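Side-chain contacts in calreticulin, putative (PDB 5HCF), which probably acts as a lectin-type chaperone of the parasite, whose globular domain can bind both carbohydrate and peptide: residues I88-S93 and I227-D232; V120-H125 and Y158-D163; V147-I152 and D238-T243. All coordinates share one frame; numbering follows the deposited sequence.

Contact 1 of 3, residues I88-S93 and I227-D232; sequences IKLLPS and IVIGDD
The backbones of I88 and I227 pass 8.9 Å apart between CA atoms, and at L90 and I229 the CA atoms are 10.1 Å apart. The two strands run in the same general sense but at a marked angle. No hydrogen bond joins them: the gap is bridged by side chains, with I88 and L90 pointing one way across it and I227 and I229 the other. I88 and I227 run alongside one another, heading opposite ways. CG1 of I88 is wedged between its backbone N and carbonyl carbon (chi1 73°), and the extended chain beyond it brings CD1 to 4.1 Å from I227 CG2. In return I227 CD1 travels back alongside I88 and ends 4.5 Å from I88 CG2. This is the face-to-face packing of a legume-lectin β-sandwich: strand 83-91 belongs to the seven-stranded sheet and strand 223-230 to the eight-stranded one, and the four residues line the hydrophobic layer between them. One step further along, L90 and I229 meet tip to tip instead, L90 CD2 lying 3.8 Å from I229 CD1. A fully extended chi2 of 179° carries CD1 of I229 out from its strand to that meeting point. F73, which touches both I88 and I227, V71 beside L90 and L69 beside I229 add to the same layer from strand 69-76, the neighbour of strand 223-230 in its sheet. The intervening residues face outward: K89 forms a salt bridge with D214, and V228 packs under V236 and L239 of helix 233-243, which D232 caps through the backbone N of E235.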
ATOM      1  N   ILE A  88      -1.434  -2.816   1.349  1.00 34.54           N
ATOM      2  CA  ILE A  88      -2.002  -2.389   2.624  1.00 35.48           C
ATOM      3  C   ILE A  88      -3.282  -1.588   2.402  1.00 36.22           C
ATOM      4  O   ILE A  88      -3.585  -1.183   1.274  1.00 34.73           O
ATOM      5  CB  ILE A  88      -1.017  -1.525   3.438  1.00 36.63           C
ATOM      6  CG1 ILE A  88      -0.889  -0.134   2.806  1.00 34.74           C
ATOM      7  CG2 ILE A  88       0.335  -2.212   3.543  1.00 37.30           C
ATOM      8  CD1 ILE A  88      -0.082   0.849   3.625  1.00 34.80           C
ATOM      9  N   LYS A  89      -4.027  -1.365   3.482  1.00 37.06           N
ATOM     10  CA  LYS A  89      -5.258  -0.584   3.423  1.00 35.98           C
ATOM     11  C   LYS A  89      -5.276   0.514   4.479  1.00 37.05           C
ATOM     12  O   LYS A  89      -4.779   0.329   5.591  1.00 38.31           O
ATOM     13  CB  LYS A  89      -6.478  -1.490   3.609  1.00 35.57           C
ATOM     14  CG  LYS A  89      -6.675  -2.531   2.509  1.00 33.08           C
ATOM     15  CD  LYS A  89      -7.899  -3.382   2.804  1.00 31.94           C
ATOM     16  CE  LYS A  89      -8.322  -4.192   1.601  1.00 29.17           C
ATOM     17  NZ  LYS A  89      -9.535  -5.002   1.895  1.00 29.02           N
ATOM     18  N   LEU A  90      -5.867   1.652   4.129  1.00 35.88           N
ATOM     19  CA  LEU A  90      -6.088   2.727   5.089  1.00 37.97           C
ATOM     20  C   LEU A  90      -7.592   2.868   5.314  1.00 39.30           C
ATOM     21  O   LEU A  90      -8.351   3.054   4.363  1.00 40.69           O
ATOM     22  CB  LEU A  90      -5.474   4.040   4.594  1.00 36.63           C
ATOM     23  CG  LEU A  90      -4.013   3.962   4.134  1.00 33.92           C
ATOM     24  CD1 LEU A  90      -3.525   5.313   3.643  1.00 33.01           C
ATOM     25  CD2 LEU A  90      -3.121   3.448   5.250  1.00 32.34           C
ATOM     26  N   LEU A  91      -8.022   2.768   6.569  1.00 38.11           N
ATOM     27  CA  LEU A  91      -9.444   2.652   6.862  1.00 37.48           C
ATOM     28  C   LEU A  91      -9.931   3.690   7.859  1.00 41.15           C
ATOM     29  O   LEU A  91      -9.211   4.047   8.793  1.00 40.80           O
ATOM     30  CB  LEU A  91      -9.761   1.256   7.406  1.00 36.06           C
ATOM     31  CG  LEU A  91      -9.116   0.050   6.717  1.00 35.01           C
ATOM     32  CD1 LEU A  91      -7.855  -0.400   7.441  1.00 33.39           C
ATOM     33  CD2 LEU A  91     -10.106  -1.101   6.612  1.00 36.14           C
ATOM     34  N   PRO A  92     -11.168   4.176   7.658  1.00 39.96           N
ATOM     35  CA  PRO A  92     -11.887   4.977   8.654  1.00 40.92           C
ATOM     36  C   PRO A  92     -12.343   4.088   9.809  1.00 43.24           C
ATOM     37  O   PRO A  92     -12.080   2.885   9.763  1.00 43.36           O
ATOM     38  CB  PRO A  92     -13.075   5.537   7.868  1.00 39.33           C
ATOM     39  CG  PRO A  92     -13.311   4.540   6.797  1.00 39.42           C
ATOM     40  CD  PRO A  92     -11.954   3.998   6.423  1.00 39.12           C
ATOM     41  N   SER A  93     -12.991   4.668  10.817  1.00 44.34           N
ATOM     42  CA  SER A  93     -13.369   3.942  12.031  1.00 45.20           C
ATOM     43  C   SER A  93     -13.888   2.530  11.773  1.00 46.28           C
ATOM     44  O   SER A  93     -14.868   2.339  11.053  1.00 46.26           O
ATOM     45  CB  SER A  93     -14.422   4.729  12.807  1.00 45.94           C
ATOM     46  OG  SER A  93     -14.677   4.108  14.051  1.00 44.63           O
ATOM     47  N   ILE A 227       5.813   1.360   7.153  1.00 36.22           N
ATOM     48  CA  ILE A 227       4.567   2.010   6.767  1.00 36.36           C
ATOM     49  C   ILE A 227       4.590   3.461   7.237  1.00 36.99           C
ATOM     50  O   ILE A 227       4.407   3.744   8.420  1.00 36.65           O
ATOM     51  CB  ILE A 227       3.341   1.285   7.344  1.00 36.65           C
ATOM     52  CG1 ILE A 227       3.315  -0.162   6.849  1.00 33.47           C
ATOM     53  CG2 ILE A 227       2.056   2.006   6.955  1.00 32.93           C
ATOM     54  CD1 ILE A 227       2.200  -0.993   7.434  1.00 33.63           C
ATOM     55  N   VAL A 228       4.831   4.373   6.299  1.00 38.35           N
ATOM     56  CA  VAL A 228       4.939   5.794   6.610  1.00 39.94           C
ATOM     57  C   VAL A 228       3.770   6.591   6.048  1.00 38.35           C
ATOM     58  O   VAL A 228       3.345   6.377   4.916  1.00 37.18           O
ATOM     59  CB  VAL A 228       6.249   6.389   6.062  1.00 40.71           C
ATOM     60  CG1 VAL A 228       6.406   7.827   6.516  1.00 42.88           C
ATOM     61  CG2 VAL A 228       7.439   5.553   6.502  1.00 41.78           C
ATOM     62  N   ILE A 229       3.252   7.513   6.851  1.00 39.71           N
ATOM     63  CA  ILE A 229       2.191   8.404   6.403  1.00 40.95           C
ATOM     64  C   ILE A 229       2.446   9.827   6.899  1.00 43.19           C
ATOM     65  O   ILE A 229       2.764  10.039   8.073  1.00 44.89           O
ATOM     66  CB  ILE A 229       0.804   7.914   6.875  1.00 41.65           C
ATOM     67  CG1 ILE A 229       0.609   6.444   6.490  1.00 40.24           C
ATOM     68  CG2 ILE A 229      -0.305   8.767   6.270  1.00 41.76           C
ATOM     69  CD1 ILE A 229      -0.709   5.855   6.935  1.00 40.50           C
ATOM     70  N   GLY A 230       2.310  10.795   5.995  1.00 41.58           N
ATOM     71  CA  GLY A 230       2.578  12.188   6.302  1.00 41.77           C
ATOM     72  C   GLY A 230       1.944  13.148   5.307  1.00 42.36           C
ATOM     73  O   GLY A 230       1.126  12.752   4.476  1.00 42.17           O
ATOM     74  N   ASP A 231       2.317  14.420   5.392  1.00 44.36           N
ATOM     75  CA  ASP A 231       1.756  15.436   4.504  1.00 45.87           C
ATOM     76  C   ASP A 231       2.821  16.136   3.664  1.00 47.65           C
ATOM     77  O   ASP A 231       2.536  17.128   2.996  1.00 49.13           O
ATOM     78  CB  ASP A 231       0.958  16.467   5.309  1.00 47.90           C
ATOM     79  CG  ASP A 231       1.804  17.206   6.330  1.00 50.88           C
ATOM     80  OD1 ASP A 231       3.029  16.978   6.381  1.00 52.12           O
ATOM     81  OD2 ASP A 231       1.237  18.008   7.099  1.00 53.07           O
ATOM     82  N   ASP A 232       4.047  15.626   3.719  1.00 48.38           N
ATOM     83  CA  ASP A 232       5.145  16.182   2.938  1.00 51.00           C
ATOM     84  C   ASP A 232       5.880  15.085   2.180  1.00 52.47           C
ATOM     85  O   ASP A 232       6.306  14.094   2.772  1.00 55.14           O
ATOM     86  CB  ASP A 232       6.120  16.938   3.839  1.00 54.49           C
ATOM     87  CG  ASP A 232       7.272  17.546   3.064  1.00 58.33           C
ATOM     88  OD1 ASP A 232       8.239  16.816   2.760  1.00 59.12           O
ATOM     89  OD2 ASP A 232       7.205  18.754   2.751  1.00 61.12           O
TER

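Contact 2 of 3, residues V120-H125 and Y158-D163; sequences VHIILH and YEFFLD
The ring of F160 is approached obliquely by V120 and I122, one at its far end and the other near its root. V120 closes on the tip: its CG1 is 3.8 Å from F160 CZ and 4.0 Å from F160 CE1, while V120 CG2 rests 4.1 Å from the same CZ. Both methyls lie on the same side of the ring plane, near its CZ end, and I122 CD1 is on that side as well; V120 and F160 come at each other from opposite directions. Near the root, I122 CD1 sits 4.2 Å from F160 CB, with F160 CG barely further off at 4.3 Å. I122 reaches this far because its chain is drawn out straight (chi2 -179°). F160 itself has CG anti to the backbone N (chi1 164°), which swings the ring along toward V120 and away from I122. No polar bond crosses; the grip is purely apolar and fully buried, with Y148 and K167 on the neighbouring strands adding contacts to F160, and L150 and F109 to I122. Y158, further along the same strand, also points across, although Y158 CE2 stays 5.0 Å from I122 CD1. Its hydroxyl is held by hydrogen bonds to D175 and W133, and W176 meets its ring edge-to-face while binding the carbonyl O of I122. The strands run in opposite senses, V120 facing L162 and I122 facing F160, with CA atoms over 9 Å apart. Such a spacing, bridged by aliphatic side chains of one sheet packed against an aromatic ring of the other, belongs to the core of the concanavalin-like sandwich.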
ATOM      1  N   VAL A 120       0.052  -3.094  -9.550  1.00 33.53           N
ATOM      2  CA  VAL A 120       0.059  -2.340  -8.305  1.00 32.87           C
ATOM      3  C   VAL A 120      -1.323  -1.748  -8.079  1.00 31.98           C
ATOM      4  O   VAL A 120      -1.812  -0.975  -8.896  1.00 30.72           O
ATOM      5  CB  VAL A 120       1.121  -1.221  -8.317  1.00 31.19           C
ATOM      6  CG1 VAL A 120       1.111  -0.458  -7.000  1.00 28.15           C
ATOM      7  CG2 VAL A 120       2.507  -1.799  -8.615  1.00 30.21           C
ATOM      8  N   HIS A 121      -1.949  -2.105  -6.965  1.00 33.76           N
ATOM      9  CA  HIS A 121      -3.279  -1.597  -6.661  1.00 31.61           C
ATOM     10  C   HIS A 121      -3.212  -0.177  -6.155  1.00 32.47           C
ATOM     11  O   HIS A 121      -2.446   0.129  -5.241  1.00 34.12           O
ATOM     12  CB  HIS A 121      -3.973  -2.453  -5.601  1.00 31.25           C
ATOM     13  CG  HIS A 121      -4.444  -3.781  -6.098  1.00 32.32           C
ATOM     14  ND1 HIS A 121      -5.378  -3.911  -7.100  1.00 34.49           N
ATOM     15  CD2 HIS A 121      -4.122  -5.040  -5.712  1.00 31.94           C
ATOM     16  CE1 HIS A 121      -5.606  -5.195  -7.323  1.00 34.92           C
ATOM     17  NE2 HIS A 121      -4.858  -5.898  -6.493  1.00 33.60           N
ATOM     18  N   ILE A 122      -4.016   0.691  -6.756  1.00 32.14           N
ATOM     19  CA  ILE A 122      -4.305   1.981  -6.154  1.00 31.10           C
ATOM     20  C   ILE A 122      -5.810   2.175  -6.217  1.00 33.14           C
ATOM     21  O   ILE A 122      -6.331   2.737  -7.181  1.00 35.87           O
ATOM     22  CB  ILE A 122      -3.592   3.139  -6.855  1.00 29.26           C
ATOM     23  CG1 ILE A 122      -2.088   2.873  -6.934  1.00 24.69           C
ATOM     24  CG2 ILE A 122      -3.865   4.439  -6.109  1.00 31.22           C
ATOM     25  CD1 ILE A 122      -1.313   3.985  -7.584  1.00 24.14           C
ATOM     26  N   ILE A 123      -6.501   1.697  -5.186  1.00 30.67           N
ATOM     27  CA  ILE A 123      -7.958   1.681  -5.183  1.00 31.44           C
ATOM     28  C   ILE A 123      -8.506   2.697  -4.187  1.00 33.32           C
ATOM     29  O   ILE A 123      -8.209   2.640  -2.990  1.00 33.27           O
ATOM     30  CB  ILE A 123      -8.507   0.280  -4.842  1.00 31.35           C
ATOM     31  CG1 ILE A 123      -7.950  -0.762  -5.816  1.00 32.31           C
ATOM     32  CG2 ILE A 123     -10.026   0.274  -4.870  1.00 30.84           C
ATOM     33  CD1 ILE A 123      -8.515  -2.150  -5.620  1.00 32.14           C
ATOM     34  N   LEU A 124      -9.302   3.630  -4.692  1.00 33.37           N
ATOM     35  CA  LEU A 124      -9.862   4.681  -3.859  1.00 33.70           C
ATOM     36  C   LEU A 124     -11.353   4.476  -3.668  1.00 36.16           C
ATOM     37  O   LEU A 124     -12.088   4.271  -4.635  1.00 37.79           O
ATOM     38  CB  LEU A 124      -9.602   6.054  -4.478  1.00 34.64           C
ATOM     39  CG  LEU A 124      -8.173   6.593  -4.434  1.00 35.65           C
ATOM     40  CD1 LEU A 124      -8.019   7.753  -5.412  1.00 35.64           C
ATOM     41  CD2 LEU A 124      -7.812   7.024  -3.016  1.00 34.81           C
ATOM     42  N   HIS A 125     -11.803   4.522  -2.422  1.00 35.63           N
ATOM     43  CA  HIS A 125     -13.226   4.488  -2.165  1.00 33.89           C
ATOM     44  C   HIS A 125     -13.762   5.898  -2.324  1.00 34.89           C
ATOM     45  O   HIS A 125     -13.382   6.804  -1.586  1.00 37.17           O
ATOM     46  CB  HIS A 125     -13.552   3.950  -0.776  1.00 33.13           C
ATOM     47  CG  HIS A 125     -15.021   3.864  -0.515  1.00 37.33           C
ATOM     48  ND1 HIS A 125     -15.752   2.715  -0.740  1.00 38.74           N
ATOM     49  CD2 HIS A 125     -15.910   4.795  -0.093  1.00 39.59           C
ATOM     50  CE1 HIS A 125     -17.019   2.936  -0.450  1.00 40.45           C
ATOM     51  NE2 HIS A 125     -17.143   4.193  -0.051  1.00 42.15           N
ATOM     52  N   TYR A 158      -1.695  13.358  -8.395  1.00 38.20           N
ATOM     53  CA  TYR A 158      -1.082  12.276  -7.634  1.00 36.82           C
ATOM     54  C   TYR A 158       0.239  11.842  -8.262  1.00 38.54           C
ATOM     55  O   TYR A 158       0.532  12.160  -9.417  1.00 39.13           O
ATOM     56  CB  TYR A 158      -2.021  11.077  -7.539  1.00 35.80           C
ATOM     57  CG  TYR A 158      -2.071  10.255  -8.806  1.00 36.83           C
ATOM     58  CD1 TYR A 158      -2.831  10.668  -9.894  1.00 37.66           C
ATOM     59  CD2 TYR A 158      -1.349   9.073  -8.920  1.00 34.48           C
ATOM     60  CE1 TYR A 158      -2.880   9.919 -11.058  1.00 36.50           C
ATOM     61  CE2 TYR A 158      -1.391   8.323 -10.077  1.00 33.51           C
ATOM     62  CZ  TYR A 158      -2.157   8.750 -11.143  1.00 34.65           C
ATOM     63  OH  TYR A 158      -2.201   8.006 -12.300  1.00 35.73           O
ATOM     64  N   GLU A 159       1.042  11.120  -7.494  1.00 37.74           N
ATOM     65  CA  GLU A 159       2.265  10.558  -8.027  1.00 37.41           C
ATOM     66  C   GLU A 159       2.613   9.263  -7.305  1.00 36.72           C
ATOM     67  O   GLU A 159       2.584   9.198  -6.076  1.00 34.78           O
ATOM     68  CB  GLU A 159       3.408  11.569  -7.918  1.00 40.32           C
ATOM     69  CG  GLU A 159       4.660  11.182  -8.699  1.00 42.37           C
ATOM     70  CD  GLU A 159       5.610  12.345  -8.880  1.00 44.10           C
ATOM     71  OE1 GLU A 159       5.362  13.413  -8.277  1.00 45.64           O
ATOM     72  OE2 GLU A 159       6.599  12.197  -9.628  1.00 44.24           O
ATOM     73  N   PHE A 160       2.954   8.237  -8.081  1.00 37.05           N
ATOM     74  CA  PHE A 160       3.293   6.932  -7.526  1.00 35.63           C
ATOM     75  C   PHE A 160       4.777   6.627  -7.712  1.00 38.97           C
ATOM     76  O   PHE A 160       5.307   6.712  -8.821  1.00 41.62           O
ATOM     77  CB  PHE A 160       2.447   5.836  -8.176  1.00 33.29           C
ATOM     78  CG  PHE A 160       2.980   4.453  -7.952  1.00 33.85           C
ATOM     79  CD1 PHE A 160       3.069   3.930  -6.672  1.00 34.29           C
ATOM     80  CD2 PHE A 160       3.410   3.678  -9.017  1.00 33.02           C
ATOM     81  CE1 PHE A 160       3.568   2.660  -6.460  1.00 33.76           C
ATOM     82  CE2 PHE A 160       3.909   2.404  -8.811  1.00 31.73           C
ATOM     83  CZ  PHE A 160       3.990   1.897  -7.530  1.00 32.74           C
ATOM     84  N   PHE A 161       5.441   6.259  -6.622  1.00 38.85           N
ATOM     85  CA  PHE A 161       6.864   5.954  -6.661  1.00 39.00           C
ATOM     86  C   PHE A 161       7.109   4.489  -6.356  1.00 39.08           C
ATOM     87  O   PHE A 161       6.548   3.940  -5.407  1.00 37.46           O
ATOM     88  CB  PHE A 161       7.628   6.825  -5.661  1.00 40.09           C
ATOM     89  CG  PHE A 161       7.488   8.296  -5.910  1.00 42.10           C
ATOM     90  CD1 PHE A 161       6.348   8.976  -5.509  1.00 41.85           C
ATOM     91  CD2 PHE A 161       8.502   9.004  -6.537  1.00 42.75           C
ATOM     92  CE1 PHE A 161       6.215  10.328  -5.742  1.00 43.16           C
ATOM     93  CE2 PHE A 161       8.379  10.359  -6.768  1.00 43.10           C
ATOM     94  CZ  PHE A 161       7.234  11.021  -6.370  1.00 44.37           C
ATOM     95  N   LEU A 162       7.955   3.858  -7.160  1.00 40.86           N
ATOM     96  CA  LEU A 162       8.398   2.503  -6.877  1.00 40.78           C
ATOM     97  C   LEU A 162       9.904   2.535  -6.652  1.00 40.78           C
ATOM     98  O   LEU A 162      10.651   3.014  -7.504  1.00 41.08           O
ATOM     99  CB  LEU A 162       8.027   1.557  -8.021  1.00 41.85           C
ATOM    100  CG  LEU A 162       8.062   0.060  -7.708  1.00 43.26           C
ATOM    101  CD1 LEU A 162       6.925  -0.638  -8.438  1.00 42.23           C
ATOM    102  CD2 LEU A 162       9.397  -0.551  -8.084  1.00 46.56           C
ATOM    103  N   ASP A 163      10.336   2.048  -5.493  1.00 40.66           N
ATOM    104  CA  ASP A 163      11.744   2.086  -5.102  1.00 42.77           C
ATOM    105  C   ASP A 163      12.326   3.495  -5.178  1.00 45.60           C
ATOM    106  O   ASP A 163      13.474   3.680  -5.576  1.00 46.24           O
ATOM    107  CB  ASP A 163      12.567   1.143  -5.976  1.00 42.50           C
ATOM    108  CG  ASP A 163      12.136  -0.295  -5.839  1.00 41.73           C
ATOM    109  OD1 ASP A 163      11.557  -0.643  -4.788  1.00 42.65           O
ATOM    110  OD2 ASP A 163      12.373  -1.077  -6.780  1.00 41.61           O
TER

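Contact 3 of 3, residues V147-I152 and D238-T243; sequences VYTLHI and DLVEKT
V240 meets V147 and T149 with its two methyl groups, and almost everything in this contact hangs on that one helical side chain. Its CB points down at the strand but lies 4.9 Å from V147 CG1, too far to share in the packing. From there the chain forks. CG1, placed anti to the backbone N (chi1 171°), drops onto the fork of V147: V147 CG1 is 4.1 Å away, and V147 CG2 only a little further at 4.4 Å. The two valines reach toward each other tip to tip. The other branch, CG2, leans along the strand, lying 4.3 Å from V147 CG1 and also 4.3 Å from T149 OG1. That last approach is plain van der Waals packing, since the hydroxyl has its polar partner in S72 OG on the adjacent strand; S72 touches V240 as well. The result is a methyl pair seated over a shallow patch made by V147, T149 and S72.

One turn of the helix is knitted up beside it. L239 O takes both T243 N and T243 OG1, the hydroxyl at 2.9 Å, and the two donors arrive from opposite faces of the carbonyl plane. OG1 stands 21° out of that plane and makes a C=O...O angle of 134°. The threonine hydroxyl thus bonds within its own helix, one turn back. On strand 145-152, Y148 and L150 point the other way, to the inner layer, where they touch F109. Helix 233-243 lies on the outer face of the eight-stranded sheet, the β-sandwich of the legume-lectin fold with a helix packed against its outside.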
ATOM      1  N   VAL A 147       9.726  -0.711  -2.558  1.00 38.33           N
ATOM      2  CA  VAL A 147       8.988   0.302  -1.811  1.00 36.68           C
ATOM      3  C   VAL A 147       7.897   0.933  -2.668  1.00 37.35           C
ATOM      4  O   VAL A 147       8.124   1.281  -3.827  1.00 38.13           O
ATOM      5  CB  VAL A 147       9.928   1.414  -1.301  1.00 34.73           C
ATOM      6  CG1 VAL A 147       9.176   2.379  -0.385  1.00 31.62           C
ATOM      7  CG2 VAL A 147      11.130   0.809  -0.589  1.00 33.20           C
ATOM      8  N   TYR A 148       6.712   1.090  -2.089  1.00 36.90           N
ATOM      9  CA  TYR A 148       5.591   1.677  -2.811  1.00 35.22           C
ATOM     10  C   TYR A 148       5.125   2.938  -2.102  1.00 37.61           C
ATOM     11  O   TYR A 148       4.705   2.897  -0.947  1.00 38.48           O
ATOM     12  CB  TYR A 148       4.454   0.666  -2.948  1.00 30.97           C
ATOM     13  CG  TYR A 148       4.911  -0.632  -3.578  1.00 29.43           C
ATOM     14  CD1 TYR A 148       5.513  -1.624  -2.812  1.00 29.44           C
ATOM     15  CD2 TYR A 148       4.761  -0.858  -4.942  1.00 28.01           C
ATOM     16  CE1 TYR A 148       5.940  -2.805  -3.382  1.00 29.90           C
ATOM     17  CE2 TYR A 148       5.183  -2.035  -5.520  1.00 27.57           C
ATOM     18  CZ  TYR A 148       5.775  -3.005  -4.737  1.00 30.35           C
ATOM     19  OH  TYR A 148       6.200  -4.183  -5.306  1.00 31.59           O
ATOM     20  N   THR A 149       5.212   4.060  -2.806  1.00 38.79           N
ATOM     21  CA  THR A 149       4.910   5.361  -2.224  1.00 38.03           C
ATOM     22  C   THR A 149       3.866   6.093  -3.052  1.00 38.56           C
ATOM     23  O   THR A 149       3.950   6.129  -4.279  1.00 40.72           O
ATOM     24  CB  THR A 149       6.176   6.242  -2.120  1.00 37.11           C
ATOM     25  OG1 THR A 149       7.208   5.532  -1.422  1.00 37.17           O
ATOM     26  CG2 THR A 149       5.866   7.529  -1.385  1.00 35.60           C
ATOM     27  N   LEU A 150       2.878   6.669  -2.375  1.00 37.58           N
ATOM     28  CA  LEU A 150       1.800   7.384  -3.048  1.00 34.61           C
ATOM     29  C   LEU A 150       1.653   8.796  -2.509  1.00 36.41           C
ATOM     30  O   LEU A 150       1.538   9.004  -1.299  1.00 38.21           O
ATOM     31  CB  LEU A 150       0.470   6.644  -2.892  1.00 31.21           C
ATOM     32  CG  LEU A 150      -0.717   7.325  -3.578  1.00 28.22           C
ATOM     33  CD1 LEU A 150      -0.435   7.500  -5.060  1.00 28.91           C
ATOM     34  CD2 LEU A 150      -2.004   6.562  -3.360  1.00 26.05           C
ATOM     35  N   HIS A 151       1.664   9.764  -3.415  1.00 36.07           N
ATOM     36  CA  HIS A 151       1.391  11.145  -3.064  1.00 35.43           C
ATOM     37  C   HIS A 151       0.040  11.561  -3.618  1.00 37.60           C
ATOM     38  O   HIS A 151      -0.153  11.592  -4.835  1.00 36.86           O
ATOM     39  CB  HIS A 151       2.485  12.072  -3.595  1.00 36.02           C
ATOM     40  CG  HIS A 151       2.255  13.518  -3.281  1.00 36.52           C
ATOM     41  ND1 HIS A 151       2.833  14.541  -4.012  1.00 37.36           N
ATOM     42  CD2 HIS A 151       1.508  14.121  -2.327  1.00 34.98           C
ATOM     43  CE1 HIS A 151       2.455  15.702  -3.516  1.00 36.72           C
ATOM     44  NE2 HIS A 151       1.651  15.478  -2.490  1.00 36.68           N
ATOM     45  N   ILE A 152      -0.898  11.843  -2.715  1.00 39.46           N
ATOM     46  CA  ILE A 152      -2.173  12.456  -3.079  1.00 37.98           C
ATOM     47  C   ILE A 152      -2.133  13.936  -2.716  1.00 37.80           C
ATOM     48  O   ILE A 152      -2.152  14.292  -1.537  1.00 39.15           O
ATOM     49  CB  ILE A 152      -3.363  11.787  -2.372  1.00 36.87           C
ATOM     50  CG1 ILE A 152      -3.344  10.280  -2.614  1.00 36.47           C
ATOM     51  CG2 ILE A 152      -4.679  12.379  -2.854  1.00 35.04           C
ATOM     52  CD1 ILE A 152      -3.745   9.897  -4.010  1.00 36.19           C
ATOM     53  N   ASP A 238      12.863  11.150   1.892  1.00 50.57           N
ATOM     54  CA  ASP A 238      14.082  11.186   2.693  1.00 53.55           C
ATOM     55  C   ASP A 238      14.124   9.994   3.638  1.00 52.53           C
ATOM     56  O   ASP A 238      15.174   9.388   3.853  1.00 55.11           O
ATOM     57  CB  ASP A 238      14.176  12.486   3.490  1.00 56.20           C
ATOM     58  CG  ASP A 238      14.556  13.671   2.629  1.00 59.33           C
ATOM     59  OD1 ASP A 238      15.095  13.451   1.521  1.00 59.55           O
ATOM     60  OD2 ASP A 238      14.315  14.820   3.061  1.00 61.15           O
ATOM     61  N   LEU A 239      12.966   9.666   4.199  1.00 48.90           N
ATOM     62  CA  LEU A 239      12.852   8.556   5.134  1.00 47.46           C
ATOM     63  C   LEU A 239      13.027   7.219   4.417  1.00 49.18           C
ATOM     64  O   LEU A 239      13.468   6.238   5.017  1.00 52.36           O
ATOM     65  CB  LEU A 239      11.498   8.603   5.845  1.00 42.52           C
ATOM     66  CG  LEU A 239      11.342   7.793   7.130  1.00 42.29           C
ATOM     67  CD1 LEU A 239      12.318   8.285   8.177  1.00 46.74           C
ATOM     68  CD2 LEU A 239       9.917   7.883   7.647  1.00 40.90           C
ATOM     69  N   VAL A 240      12.676   7.191   3.132  1.00 46.30           N
ATOM     70  CA  VAL A 240      12.831   5.990   2.315  1.00 43.95           C
ATOM     71  C   VAL A 240      14.309   5.743   2.021  1.00 45.04           C
ATOM     72  O   VAL A 240      14.759   4.599   1.987  1.00 44.38           O
ATOM     73  CB  VAL A 240      12.049   6.087   0.987  1.00 41.86           C
ATOM     74  CG1 VAL A 240      12.410   4.928   0.073  1.00 38.43           C
ATOM     75  CG2 VAL A 240      10.553   6.094   1.248  1.00 37.66           C
ATOM     76  N   GLU A 241      15.061   6.818   1.811  1.00 47.26           N
ATOM     77  CA  GLU A 241      16.501   6.706   1.635  1.00 52.03           C
ATOM     78  C   GLU A 241      17.155   6.132   2.881  1.00 52.06           C
ATOM     79  O   GLU A 241      18.048   5.291   2.790  1.00 52.18           O
ATOM     80  CB  GLU A 241      17.113   8.065   1.299  1.00 57.40           C
ATOM     81  CG  GLU A 241      17.462   8.231  -0.168  1.00 60.84           C
ATOM     82  CD  GLU A 241      18.587   7.306  -0.597  1.00 65.13           C
ATOM     83  OE1 GLU A 241      19.515   7.081   0.210  1.00 66.32           O
ATOM     84  OE2 GLU A 241      18.546   6.803  -1.742  1.00 66.95           O
ATOM     85  N   LYS A 242      16.705   6.595   4.041  1.00 53.40           N
ATOM     86  CA  LYS A 242      17.249   6.142   5.314  1.00 55.63           C
ATOM     87  C   LYS A 242      16.974   4.662   5.560  1.00 53.81           C
ATOM     88  O   LYS A 242      17.877   3.902   5.914  1.00 55.34           O
ATOM     89  CB  LYS A 242      16.654   6.952   6.465  1.00 57.10           C
ATOM     90  CG  LYS A 242      17.117   6.480   7.833  1.00 60.33           C
ATOM     91  CD  LYS A 242      16.295   7.100   8.952  1.00 60.84           C
ATOM     92  CE  LYS A 242      16.576   8.578   9.128  1.00 62.98           C
ATOM     93  NZ  LYS A 242      15.703   9.165  10.186  1.00 63.13           N
ATOM     94  N   THR A 243      15.718   4.268   5.374  1.00 49.76           N
ATOM     95  CA  THR A 243      15.287   2.895   5.611  1.00 48.28           C
ATOM     96  C   THR A 243      15.592   1.891   4.497  1.00 49.26           C
ATOM     97  O   THR A 243      16.098   0.800   4.765  1.00 55.02           O
ATOM     98  CB  THR A 243      13.782   2.853   5.870  1.00 44.15           C
ATOM     99  OG1 THR A 243      13.098   3.404   4.736  1.00 42.31           O
ATOM    100  CG2 THR A 243      13.447   3.673   7.102  1.00 44.49           C
TER

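Overall arrangement
The three contacts work through the eight-stranded sheet from inside to outside. Contacts 1 and 2 both fill the layer between the sheets, with centres about 12 Å apart and nearest atoms about 7 Å apart, so they do not touch. Contact 3 lies on the other side of the sheet, its centre about 13 Å from that of contact 1 and about 12 Å from that of contact 2. It borders both: V228 CG2 packs 3.6 Å from L239 CD2, and the neighbouring strands 145-152 and 157-162 probably share a hydrogen bond from F161 N to T149 O, 2.8 Å long. The seven-stranded sheet, backing contacts 1 and 2, probably corresponds to the glycan-binding sheet of related calreticulins.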